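Putative cytoplasmic protein (Salmonella typhimurium LT2, PDB 2Q02) is of unknown function but binds zinc in a xylose isomerase-like TIM barrel, at the C-terminal ends of its strands, and may act as an isomerase like relatives. Local coordinates at residues Ser147-Ala151 with Leu176-Ala180; Ile190-Val196 with Leu233-Tyr238; Leu195-Ser199 with Ile241-Pro246; Ile216-Glu220 with Ser266-Gln272. One frame throughout, in Å; residues are numbered along the deposited sequence.

Contact 1. Residues Ser147-Ala151 with Leu176-Ala180; sequences SLRSA and LYEEA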
loop_
_atom_site.group_PDB
_atom_site.type_symbol
_atom_site.label_atom_id
_atom_site.label_comp_id
_atom_site.label_asym_id
_atom_site.label_seq_id
_atom_site.Cartn_x
_atom_site.Cartn_y
_atom_site.Cartn_z
ATOM N N SER A 147 6.085 14.894 5.124
ATOM C CA SER A 147 7.416 14.961 5.712
ATOM C C SER A 147 8.402 13.993 5.060
ATOM O O SER A 147 9.584 14.047 5.346
ATOM C CB SER A 147 7.358 14.676 7.220
ATOM O OG SER A 147 7.023 13.323 7.474
ATOM N N LEU A 148 7.914 13.094 4.213
ATOM C CA LEU A 148 8.754 12.082 3.576
ATOM C C LEU A 148 8.123 11.689 2.224
ATOM O O LEU A 148 7.187 10.894 2.169
ATOM C CB LEU A 148 8.917 10.859 4.512
ATOM C CG LEU A 148 9.714 9.647 3.994
ATOM C CD1 LEU A 148 11.178 10.008 3.657
ATOM C CD2 LEU A 148 9.692 8.477 4.972
ATOM N N ARG A 149 8.637 12.279 1.151
ATOM C CA ARG A 149 8.045 12.190 -0.182
ATOM C C ARG A 149 8.822 11.332 -1.179
ATOM O O ARG A 149 8.246 10.796 -2.133
ATOM C CB ARG A 149 7.964 13.602 -0.749
ATOM C CG ARG A 149 7.363 14.582 0.212
ATOM C CD ARG A 149 7.393 15.960 -0.375
ATOM N NE ARG A 149 6.627 16.034 -1.609
ATOM C CZ ARG A 149 6.867 16.875 -2.603
ATOM N NH1 ARG A 149 7.879 17.729 -2.535
ATOM N NH2 ARG A 149 6.081 16.856 -3.676
ATOM N N SER A 150 10.134 11.231 -0.969
ATOM C CA SER A 150 11.021 10.505 -1.877
ATOM C C SER A 150 11.218 9.078 -1.399
ATOM O O SER A 150 11.612 8.831 -0.244
ATOM C CB SER A 150 12.385 11.186 -1.995
ATOM O OG SER A 150 13.308 10.360 -2.694
ATOM N N ALA A 151 10.945 8.144 -2.300
ATOM C CA ALA A 151 11.249 6.739 -2.081
ATOM C C ALA A 151 12.762 6.504 -1.974
ATOM O O ALA A 151 13.213 5.683 -1.156
ATOM C CB ALA A 151 10.638 5.874 -3.184
ATOM N N LEU A 176 2.815 12.414 -7.579
ATOM C CA LEU A 176 2.721 13.721 -6.878
ATOM C C LEU A 176 4.069 14.290 -6.463
ATOM O O LEU A 176 4.212 15.510 -6.362
ATOM C CB LEU A 176 1.811 13.661 -5.649
ATOM C CG LEU A 176 0.376 14.094 -5.881
ATOM C CD1 LEU A 176 -0.374 13.056 -6.700
ATOM C CD2 LEU A 176 -0.272 14.293 -4.531
ATOM N N TYR A 177 5.038 13.416 -6.194
ATOM C CA TYR A 177 6.411 13.862 -5.934
ATOM C C TYR A 177 7.007 14.287 -7.248
ATOM O O TYR A 177 7.502 13.461 -7.992
ATOM C CB TYR A 177 7.271 12.757 -5.297
ATOM C CG TYR A 177 8.684 13.211 -4.977
ATOM C CD1 TYR A 177 8.930 14.476 -4.443
ATOM C CD2 TYR A 177 9.774 12.379 -5.203
ATOM C CE1 TYR A 177 10.221 14.889 -4.140
ATOM C CE2 TYR A 177 11.074 12.790 -4.917
ATOM C CZ TYR A 177 11.285 14.038 -4.384
ATOM O OH TYR A 177 12.549 14.451 -4.095
ATOM N N GLU A 178 6.945 15.577 -7.542
ATOM C CA GLU A 178 7.193 16.044 -8.914
ATOM C C GLU A 178 8.678 16.197 -9.260
ATOM O O GLU A 178 9.041 16.479 -10.411
ATOM C CB GLU A 178 6.417 17.337 -9.189
ATOM C CG GLU A 178 4.894 17.154 -9.081
ATOM C CD GLU A 178 4.116 18.089 -9.989
ATOM O OE1 GLU A 178 4.178 17.888 -11.230
ATOM O OE2 GLU A 178 3.440 19.011 -9.466
ATOM N N GLU A 179 9.518 15.969 -8.260
ATOM C CA GLU A 179 10.953 15.974 -8.420
ATOM C C GLU A 179 11.452 14.532 -8.521
ATOM O O GLU A 179 12.653 14.286 -8.451
ATOM C CB GLU A 179 11.579 16.693 -7.219
ATOM C CG GLU A 179 11.111 18.176 -7.050
ATOM C CD GLU A 179 9.831 18.362 -6.211
ATOM O OE1 GLU A 179 8.703 18.173 -6.725
ATOM O OE2 GLU A 179 9.955 18.738 -5.028
ATOM N N ALA A 180 10.524 13.589 -8.718
ATOM C CA ALA A 180 10.806 12.155 -8.546
ATOM C C ALA A 180 11.622 11.563 -9.664
ATOM O O ALA A 180 12.431 10.677 -9.404
ATOM C CB ALA A 180 9.518 11.354 -8.419
#

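Contact 2. Residues Ile190-Val196 with Leu233-Tyr238; sequences ISAIGLV and LENMGY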
loop_
_atom_site.group_PDB
_atom_site.type_symbol
_atom_site.label_atom_id
_atom_site.label_comp_id
_atom_site.label_asym_id
_atom_site.label_seq_id
_atom_site.Cartn_x
_atom_site.Cartn_y
_atom_site.Cartn_z
ATOM N N ILE A 190 15.678 -1.412 -6.429
ATOM C CA ILE A 190 14.483 -2.206 -6.745
ATOM C C ILE A 190 14.277 -3.340 -5.765
ATOM O O ILE A 190 13.138 -3.677 -5.410
ATOM C CB ILE A 190 14.585 -2.799 -8.159
ATOM C CG1 ILE A 190 14.303 -1.710 -9.197
ATOM C CG2 ILE A 190 13.664 -4.028 -8.354
ATOM C CD1 ILE A 190 12.876 -1.090 -9.148
ATOM N N SER A 191 15.384 -3.916 -5.327
ATOM C CA SER A 191 15.352 -5.016 -4.388
ATOM C C SER A 191 14.818 -4.597 -3.014
ATOM O O SER A 191 14.358 -5.448 -2.256
ATOM C CB SER A 191 16.762 -5.619 -4.250
ATOM O OG SER A 191 17.554 -4.854 -3.345
ATOM N N ALA A 192 14.896 -3.303 -2.697
ATOM C CA ALA A 192 14.448 -2.759 -1.397
ATOM C C ALA A 192 13.081 -2.090 -1.480
ATOM O O ALA A 192 12.709 -1.288 -0.590
ATOM C CB ALA A 192 15.460 -1.752 -0.874
ATOM N N ILE A 193 12.364 -2.395 -2.557
ATOM C CA ILE A 193 10.968 -2.010 -2.723
ATOM C C ILE A 193 10.174 -3.261 -2.354
ATOM O O ILE A 193 10.267 -4.286 -3.051
ATOM C CB ILE A 193 10.664 -1.601 -4.196
ATOM C CG1 ILE A 193 11.287 -0.249 -4.520
ATOM C CG2 ILE A 193 9.152 -1.529 -4.464
ATOM C CD1 ILE A 193 11.296 0.050 -6.006
ATOM N N GLY A 194 9.392 -3.189 -1.285
ATOM C CA GLY A 194 8.711 -4.385 -0.768
ATOM C C GLY A 194 7.320 -4.633 -1.324
ATOM O O GLY A 194 6.799 -5.750 -1.244
ATOM N N LEU A 195 6.706 -3.577 -1.848
ATOM C CA LEU A 195 5.375 -3.674 -2.422
ATOM C C LEU A 195 5.114 -2.477 -3.304
ATOM O O LEU A 195 5.741 -1.432 -3.129
ATOM C CB LEU A 195 4.362 -3.719 -1.306
ATOM C CG LEU A 195 2.887 -3.803 -1.637
ATOM C CD1 LEU A 195 2.605 -5.090 -2.305
ATOM C CD2 LEU A 195 2.070 -3.682 -0.342
ATOM N N VAL A 196 4.206 -2.639 -4.262
ATOM C CA VAL A 196 3.779 -1.524 -5.112
ATOM C C VAL A 196 2.262 -1.386 -5.052
ATOM O O VAL A 196 1.546 -2.391 -5.116
ATOM C CB VAL A 196 4.248 -1.682 -6.585
ATOM C CG1 VAL A 196 3.737 -0.553 -7.433
ATOM C CG2 VAL A 196 5.786 -1.753 -6.653
ATOM N N LEU A 233 9.646 -0.784 -13.664
ATOM C CA LEU A 233 9.927 -1.693 -12.557
ATOM C C LEU A 233 10.252 -3.076 -13.082
ATOM O O LEU A 233 11.227 -3.707 -12.641
ATOM C CB LEU A 233 8.748 -1.751 -11.578
ATOM C CG LEU A 233 8.558 -0.495 -10.707
ATOM C CD1 LEU A 233 7.251 -0.506 -9.914
ATOM C CD2 LEU A 233 9.723 -0.331 -9.769
ATOM N N GLU A 234 9.450 -3.532 -14.042
ATOM C CA GLU A 234 9.694 -4.819 -14.687
ATOM C C GLU A 234 11.048 -4.869 -15.399
ATOM O O GLU A 234 11.768 -5.875 -15.312
ATOM C CB GLU A 234 8.580 -5.162 -15.683
ATOM C CG GLU A 234 7.259 -5.585 -15.050
ATOM C CD GLU A 234 7.426 -6.620 -13.948
ATOM O OE1 GLU A 234 7.681 -7.810 -14.258
ATOM O OE2 GLU A 234 7.285 -6.225 -12.773
ATOM N N ASN A 235 11.382 -3.787 -16.099
ATOM C CA ASN A 235 12.637 -3.715 -16.833
ATOM C C ASN A 235 13.838 -3.629 -15.892
ATOM O O ASN A 235 14.896 -4.195 -16.193
ATOM C CB ASN A 235 12.612 -2.560 -17.831
ATOM C CG ASN A 235 11.682 -2.838 -19.010
ATOM O OD1 ASN A 235 11.687 -3.930 -19.582
ATOM N ND2 ASN A 235 10.878 -1.857 -19.369
HETATM N N MSE A 236 13.657 -2.969 -14.741
HETATM C CA MSE A 236 14.711 -2.863 -13.724
HETATM C C MSE A 236 14.760 -4.066 -12.765
HETATM O O MSE A 236 15.582 -4.095 -11.841
HETATM C CB MSE A 236 14.547 -1.583 -12.930
HETATM C CG MSE A 236 14.711 -0.277 -13.712
HETATM SE SE MSE A 236 14.139 1.215 -12.507
HETATM C CE MSE A 236 15.426 0.964 -11.063
ATOM N N GLY A 237 13.880 -5.044 -12.989
ATOM C CA GLY A 237 13.985 -6.365 -12.366
ATOM C C GLY A 237 13.044 -6.641 -11.206
ATOM O O GLY A 237 13.242 -7.601 -10.482
ATOM N N TYR A 238 12.012 -5.820 -11.021
ATOM C CA TYR A 238 11.067 -6.038 -9.914
ATOM C C TYR A 238 10.236 -7.294 -10.148
ATOM O O TYR A 238 9.555 -7.386 -11.168
ATOM C CB TYR A 238 10.121 -4.841 -9.756
ATOM C CG TYR A 238 9.143 -4.944 -8.599
ATOM C CD1 TYR A 238 9.574 -4.838 -7.285
ATOM C CD2 TYR A 238 7.780 -5.097 -8.821
ATOM C CE1 TYR A 238 8.663 -4.896 -6.200
ATOM C CE2 TYR A 238 6.862 -5.152 -7.754
ATOM C CZ TYR A 238 7.309 -5.058 -6.449
ATOM O OH TYR A 238 6.416 -5.134 -5.401
#

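Contact 3. Residues Leu195-Ser199 with Ile241-Pro246; sequences LVHLS and IYAFEP. With ZN (zinc ion), chain E.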
loop_
_atom_site.group_PDB
_atom_site.type_symbol
_atom_site.label_atom_id
_atom_site.label_comp_id
_atom_site.label_asym_id
_atom_site.label_seq_id
_atom_site.Cartn_x
_atom_site.Cartn_y
_atom_site.Cartn_z
ATOM N N LEU A 195 6.706 -3.577 -1.848
ATOM C CA LEU A 195 5.375 -3.674 -2.422
ATOM C C LEU A 195 5.114 -2.477 -3.304
ATOM O O LEU A 195 5.741 -1.432 -3.129
ATOM C CB LEU A 195 4.362 -3.719 -1.306
ATOM C CG LEU A 195 2.887 -3.803 -1.637
ATOM C CD1 LEU A 195 2.605 -5.090 -2.305
ATOM C CD2 LEU A 195 2.070 -3.682 -0.342
ATOM N N VAL A 196 4.206 -2.639 -4.262
ATOM C CA VAL A 196 3.779 -1.524 -5.112
ATOM C C VAL A 196 2.262 -1.386 -5.052
ATOM O O VAL A 196 1.546 -2.391 -5.116
ATOM C CB VAL A 196 4.248 -1.682 -6.585
ATOM C CG1 VAL A 196 3.737 -0.553 -7.433
ATOM C CG2 VAL A 196 5.786 -1.753 -6.653
ATOM N N HIS A 197 1.803 -0.140 -4.884
ATOM C CA HIS A 197 0.393 0.208 -4.844
ATOM C C HIS A 197 0.035 0.928 -6.151
ATOM O O HIS A 197 0.655 1.949 -6.503
ATOM C CB HIS A 197 0.066 1.134 -3.664
ATOM C CG HIS A 197 -0.176 0.429 -2.364
ATOM N ND1 HIS A 197 -0.427 1.109 -1.197
ATOM C CD2 HIS A 197 -0.185 -0.886 -2.039
ATOM C CE1 HIS A 197 -0.594 0.248 -0.209
ATOM N NE2 HIS A 197 -0.449 -0.971 -0.692
ATOM N N LEU A 198 -0.965 0.387 -6.857
ATOM C CA LEU A 198 -1.401 0.887 -8.141
ATOM C C LEU A 198 -2.815 1.442 -7.978
ATOM O O LEU A 198 -3.638 0.937 -7.184
ATOM C CB LEU A 198 -1.406 -0.218 -9.206
ATOM C CG LEU A 198 -0.136 -1.026 -9.520
ATOM C CD1 LEU A 198 -0.445 -2.175 -10.514
ATOM C CD2 LEU A 198 0.952 -0.129 -10.057
ATOM N N SER A 199 -3.055 2.521 -8.718
ATOM C CA SER A 199 -4.364 3.127 -8.859
ATOM C C SER A 199 -4.205 4.142 -9.965
ATOM O O SER A 199 -3.085 4.590 -10.247
ATOM C CB SER A 199 -4.856 3.788 -7.567
ATOM O OG SER A 199 -4.391 5.105 -7.431
ATOM N N ILE A 241 5.129 -7.746 -5.523
ATOM C CA ILE A 241 3.676 -7.737 -5.630
ATOM C C ILE A 241 3.145 -6.367 -6.104
ATOM O O ILE A 241 3.628 -5.296 -5.682
ATOM C CB ILE A 241 3.030 -8.116 -4.265
ATOM C CG1 ILE A 241 3.431 -9.555 -3.876
ATOM C CG2 ILE A 241 1.515 -7.964 -4.314
ATOM C CD1 ILE A 241 3.094 -9.956 -2.443
ATOM N N TYR A 242 2.165 -6.421 -7.001
ATOM C CA TYR A 242 1.387 -5.267 -7.383
ATOM C C TYR A 242 0.013 -5.414 -6.732
ATOM O O TYR A 242 -0.697 -6.406 -6.943
ATOM C CB TYR A 242 1.250 -5.207 -8.906
ATOM C CG TYR A 242 2.548 -4.926 -9.650
ATOM C CD1 TYR A 242 3.105 -3.646 -9.649
ATOM C CD2 TYR A 242 3.206 -5.937 -10.378
ATOM C CE1 TYR A 242 4.272 -3.373 -10.319
ATOM C CE2 TYR A 242 4.392 -5.670 -11.072
ATOM C CZ TYR A 242 4.914 -4.378 -11.023
ATOM O OH TYR A 242 6.069 -4.062 -11.687
ATOM N N ALA A 243 -0.347 -4.409 -5.940
ATOM C CA ALA A 243 -1.605 -4.368 -5.196
ATOM C C ALA A 243 -2.381 -3.172 -5.659
ATOM O O ALA A 243 -1.828 -2.084 -5.716
ATOM C CB ALA A 243 -1.345 -4.251 -3.692
ATOM N N PHE A 244 -3.663 -3.383 -5.965
ATOM C CA PHE A 244 -4.558 -2.336 -6.434
ATOM C C PHE A 244 -5.185 -1.634 -5.229
ATOM O O PHE A 244 -5.787 -2.298 -4.380
ATOM C CB PHE A 244 -5.635 -2.925 -7.362
ATOM C CG PHE A 244 -5.100 -3.350 -8.706
ATOM C CD1 PHE A 244 -4.742 -2.401 -9.655
ATOM C CD2 PHE A 244 -4.933 -4.698 -9.016
ATOM C CE1 PHE A 244 -4.228 -2.788 -10.896
ATOM C CE2 PHE A 244 -4.439 -5.100 -10.274
ATOM C CZ PHE A 244 -4.079 -4.144 -11.207
ATOM N N GLU A 245 -5.006 -0.305 -5.151
ATOM C CA GLU A 245 -5.430 0.499 -3.987
ATOM C C GLU A 245 -6.131 1.813 -4.416
ATOM O O GLU A 245 -5.584 2.900 -4.284
ATOM C CB GLU A 245 -4.241 0.778 -3.035
ATOM C CG GLU A 245 -4.638 1.482 -1.712
ATOM C CD GLU A 245 -3.461 2.097 -0.952
ATOM O OE1 GLU A 245 -2.563 2.690 -1.584
ATOM O OE2 GLU A 245 -3.431 2.018 0.293
ATOM N N PRO A 246 -7.347 1.710 -4.944
ATOM C CA PRO A 246 -8.155 2.902 -5.133
ATOM C C PRO A 246 -8.744 3.453 -3.811
ATOM O O PRO A 246 -8.879 2.706 -2.835
ATOM C CB PRO A 246 -9.258 2.404 -6.059
ATOM C CG PRO A 246 -9.426 1.007 -5.691
ATOM C CD PRO A 246 -8.049 0.503 -5.407
HETATM ZN ZN ZN E . -0.583 3.239 -0.997
#

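Contact 4. Residues Ile216-Glu220 with Ser266-Gln272; sequences IMLSE and SVSLLLQ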
loop_
_atom_site.group_PDB
_atom_site.type_symbol
_atom_site.label_atom_id
_atom_site.label_comp_id
_atom_site.label_asym_id
_atom_site.label_seq_id
_atom_site.Cartn_x
_atom_site.Cartn_y
_atom_site.Cartn_z
ATOM N N ILE A 216 -8.965 6.177 -8.613
ATOM C CA ILE A 216 -9.852 5.102 -9.051
ATOM C C ILE A 216 -9.008 3.912 -9.564
ATOM O O ILE A 216 -7.983 3.595 -8.988
ATOM C CB ILE A 216 -10.899 5.628 -10.065
ATOM C CG1 ILE A 216 -10.249 6.168 -11.357
ATOM C CG2 ILE A 216 -11.705 6.713 -9.407
ATOM C CD1 ILE A 216 -11.258 6.752 -12.347
HETATM N N MSE A 217 -9.448 3.234 -10.609
HETATM C CA MSE A 217 -8.704 2.116 -11.153
HETATM C C MSE A 217 -8.081 2.479 -12.516
HETATM O O MSE A 217 -8.173 3.632 -12.974
HETATM C CB MSE A 217 -9.611 0.881 -11.178
HETATM C CG MSE A 217 -9.885 0.351 -9.764
HETATM SE SE MSE A 217 -8.317 -0.655 -8.997
HETATM C CE MSE A 217 -8.597 -2.296 -9.990
ATOM N N LEU A 218 -7.397 1.513 -13.131
ATOM C CA LEU A 218 -6.579 1.792 -14.314
ATOM C C LEU A 218 -7.427 1.837 -15.563
ATOM O O LEU A 218 -8.213 0.938 -15.805
ATOM C CB LEU A 218 -5.451 0.758 -14.457
ATOM C CG LEU A 218 -4.491 0.715 -13.249
ATOM C CD1 LEU A 218 -3.308 -0.254 -13.485
ATOM C CD2 LEU A 218 -3.988 2.101 -12.899
ATOM N N SER A 219 -7.301 2.910 -16.329
ATOM C CA SER A 219 -7.938 2.981 -17.639
ATOM C C SER A 219 -6.942 3.547 -18.650
ATOM O O SER A 219 -5.796 3.870 -18.297
ATOM C CB SER A 219 -9.208 3.839 -17.582
ATOM O OG SER A 219 -8.908 5.228 -17.657
ATOM N N GLU A 220 -7.390 3.665 -19.898
ATOM C CA GLU A 220 -6.648 4.372 -20.942
ATOM C C GLU A 220 -6.550 5.867 -20.647
ATOM O O GLU A 220 -5.634 6.535 -21.116
ATOM C CB GLU A 220 -7.322 4.179 -22.309
ATOM C CG GLU A 220 -7.396 2.728 -22.801
ATOM C CD GLU A 220 -6.025 2.099 -22.995
ATOM O OE1 GLU A 220 -5.051 2.861 -23.172
ATOM O OE2 GLU A 220 -5.921 0.848 -22.969
ATOM N N SER A 266 -8.217 -3.620 -15.235
ATOM C CA SER A 266 -6.915 -3.067 -14.838
ATOM C C SER A 266 -5.763 -4.031 -15.140
ATOM O O SER A 266 -4.780 -3.637 -15.763
ATOM C CB SER A 266 -6.927 -2.670 -13.368
ATOM O OG SER A 266 -7.803 -1.566 -13.173
ATOM N N VAL A 267 -5.905 -5.288 -14.722
ATOM C CA VAL A 267 -4.928 -6.343 -15.036
ATOM C C VAL A 267 -4.678 -6.451 -16.535
ATOM O O VAL A 267 -3.525 -6.390 -16.976
ATOM C CB VAL A 267 -5.364 -7.711 -14.447
ATOM C CG1 VAL A 267 -4.597 -8.887 -15.075
ATOM C CG2 VAL A 267 -5.135 -7.701 -12.930
ATOM N N SER A 268 -5.765 -6.567 -17.303
ATOM C CA SER A 268 -5.697 -6.709 -18.764
ATOM C C SER A 268 -4.991 -5.550 -19.438
ATOM O O SER A 268 -4.321 -5.731 -20.455
ATOM C CB SER A 268 -7.098 -6.854 -19.360
ATOM O OG SER A 268 -7.665 -8.088 -18.964
ATOM N N LEU A 269 -5.153 -4.361 -18.879
ATOM C CA LEU A 269 -4.457 -3.190 -19.375
ATOM C C LEU A 269 -2.933 -3.307 -19.246
ATOM O O LEU A 269 -2.204 -2.810 -20.095
ATOM C CB LEU A 269 -4.943 -1.949 -18.643
ATOM C CG LEU A 269 -4.507 -0.615 -19.255
ATOM C CD1 LEU A 269 -5.720 0.338 -19.382
ATOM C CD2 LEU A 269 -3.348 0.025 -18.456
ATOM N N LEU A 270 -2.460 -3.960 -18.193
ATOM C CA LEU A 270 -1.023 -4.091 -17.952
ATOM C C LEU A 270 -0.415 -5.171 -18.833
ATOM O O LEU A 270 0.721 -5.040 -19.283
ATOM C CB LEU A 270 -0.744 -4.365 -16.462
ATOM C CG LEU A 270 -1.213 -3.216 -15.556
ATOM C CD1 LEU A 270 -1.243 -3.637 -14.093
ATOM C CD2 LEU A 270 -0.368 -1.965 -15.764
ATOM N N LEU A 271 -1.188 -6.215 -19.111
ATOM C CA LEU A 271 -0.693 -7.345 -19.893
ATOM C C LEU A 271 -0.900 -7.194 -21.415
ATOM O O LEU A 271 -0.500 -8.080 -22.191
ATOM C CB LEU A 271 -1.336 -8.640 -19.368
ATOM C CG LEU A 271 -1.181 -8.844 -17.846
ATOM C CD1 LEU A 271 -1.919 -10.085 -17.334
ATOM C CD2 LEU A 271 0.280 -8.915 -17.439
ATOM N N GLN A 272 -1.501 -6.084 -21.850
ATOM C CA GLN A 272 -1.862 -5.903 -23.278
ATOM C C GLN A 272 -0.654 -5.858 -24.218
ATOM O O GLN A 272 0.501 -5.718 -23.813
ATOM C CB GLN A 272 -2.684 -4.622 -23.475
ATOM C CG GLN A 272 -1.885 -3.328 -23.258
ATOM C CD GLN A 272 -2.649 -2.090 -23.655
ATOM O OE1 GLN A 272 -2.996 -1.922 -24.823
ATOM N NE2 GLN A 272 -2.906 -1.207 -22.692
ATOM O OXT GLN A 272 -0.821 -5.938 -25.432
#

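Contact 1. Residues Ser147-Ala151 with Leu176-Ala180
Arg149 and Glu179 form a long, loosely aligned salt bridge at the protein surface. Arg149 NH1 lies 3.4 Å from Glu179 OE2, and the N-H...O angle of 136° makes the hydrogen bond weak. The guanidinium and carboxylate planes are well tilted against each other, so the two groups do not meet as a flat pair. The firmer polar ties of Arg149 lie elsewhere. Its NH2 donates to the carbonyl oxygen of Gly142, and its NE is also hydrogen-bonded. Leu176 O sits at the edge of the guanidinium, 3.5 Å from NH2, a close approach rather than a bond.

The ring of Tyr177 stands between the backbone at Arg149-Ser150 on one face and that at Glu179-Ala180 on the other. Its CD1 lies over the centre of one guanidinium face, 3.7 Å from Arg149 CZ. The planes are 79° apart, so the ring is nearly upright on the guanidinium rather than stacked flat. Further along the ring, Ser150 CB packs on Tyr177 CE2 at 3.6 Å. Ser150 OG is turned anti to its own backbone N (chi1 170°) and accepts from Trp153 N, as an N-cap does.

Tyr177 also opens a type I turn that ends at Ala180. The contact thus joins the loop leading from strand 135-138 into helix 151-161 to the turn between helices 171-176 and 180-187, at the surface on the C-terminal, zinc-bearing side of the TIM barrel.

Contact 2. Residues Ile190-Val196 with Leu233-Tyr238
This is apolar packing between the start of barrel strand 193-198 and the C-terminal end of helix 226-235, where the wall of the TIM barrel meets the surrounding helices. No hydrogen bond crosses between the segments. Ile190 lies at the outer end of the contact. Its CD1 meets Leu233 CD2 at 3.3 Å, and its CG1 meets CE of Met236, a selenomethionine, at 3.4 Å. Its other branch, CG2, stands anti to the backbone N and rests against Tyr238 CB at 3.9 Å.

Deeper in, Val196 CG2 packs on Tyr238 CZ at 3.6 Å and on Leu233 CD1 at 3.8 Å. The Tyr238 ring points into the bend of residues 190-196. Ile193 O lies at the ring edge, in its plane, 3.6 Å from CE1. Ile193 CG2 touches the same ring carbon. Gly237 ends the helix with positive phi (103°) in a Schellman motif, just before the chain turns back with Tyr238.

The hydroxyl of Tyr238 passes beside Leu195 and Val196 without bonding to either. It is hydrogen-bonded to Ile241 O instead. The segments are therefore held together by shape and apolar burial, while the polar end of the ring is satisfied by the backbone of Ile241, a few residues further on.

Contact 3. Residues Leu195-Ser199 with Ile241-Pro246
The zinc site of this TIM barrel draws two ligands from neighbouring parallel strands: His197 is on strand 193-198, and Glu245 directly follows strand 242-244. His197 ND1 and Glu245 OE1 each bind zinc at 2.1 Å. Glu139 and Asp170 complete the protein ligands. ND1 and OE1 are only 2.7 Å apart because both bind the metal, and no hydrogen bond joins them. The imidazole and carboxylate planes are 63° apart, and Glu245 CB lies over one imidazole face.

Second-shell residues bond to both ligands. His197 NE2 is hydrogen-bonded to Glu37. Glu245 OE2 forms a salt bridge with Arg39, while Arg215 donates to OE1. These contacts would hold both groups in place.

Backbone hydrogen bonds run regularly between the strands. Val196 N donates to Ile241 O, Ala243 N to Val196 O, and Leu198 N to Ala243 O. The last, Glu245 N to Leu198 O, is 2.7 Å long and nearly straight at 174°, and ties the base of a zinc ligand to the adjacent strand 193-198.

His197 and Ala243 face the barrel interior. On the outer face Val196, Leu198 and Tyr242 pack on helix 226-235, and Phe244 meets helix 256-271. Val196 and Tyr242 lie side by side, pointing the same way. Leu198 CD1 sits between two aromatic residues, 3.8 Å from Tyr242 CB and 3.9 Å from Phe244 CE1.

Contact 4. Residues Ile216-Glu220 with Ser266-Gln272
Ser266 OG is held by two polar partners where the last helix of the TIM barrel meets the loop after strand 193-198. It accepts from Leu218 N at 3.1 Å, with an N-H...O angle of 148°, and it is also hydrogen-bonded to Gln262 O one turn back in helix 256-271. The OG is anti to the carbonyl carbon (chi1 -68°), which places it beside the loop. The methyl CE of Met217, a selenomethionine, comes within 3.4 Å of the same oxygen, its chain bent at chi2 and chi3. Leu218 CB rests against it as well.

Further along the helix the contact becomes apolar. Leu218 CD1 meets Leu270 CD1 at 4.0 Å, and the two side chains cross at about a right angle. Leu218 and Ser266 both touch Phe244 of strand 242-244, so this packing continues to the barrel wall. Leu269 CD1 reaches the loop backbone, 3.5 Å from Ser219 C, and also meets Glu220 OE2.

At the end of the chain, Glu220 and Gln272 approach from opposite directions with their flat groups 88° apart. Glu220 OE2 and Gln272 NE2 are 3.7 Å apart and not hydrogen-bonded. Gln272 NE2 donates to Leu269 O at 3.1 Å, in the carbonyl plane and on a lone pair.

All four contacts belong to one eight-stranded parallel TIM barrel. Contact 1 closes first along the chain and lies apart, with its centre about 17 Å from those of contacts 2 and 3 and about 24 Å from contact 4. Contacts 2 and 3 share Leu195 and Val196 on strand 193-198, and they meet through a probable hydrogen bond between Glu234 and Tyr242. Contact 4 crosses both in chain order. It touches contact 3 through Phe244 and Ser266, their centres about 12 Å apart. The zinc-binding strand pair of contact 3 is thus joined to outer layers of the barrel through both contact 2 and contact 4.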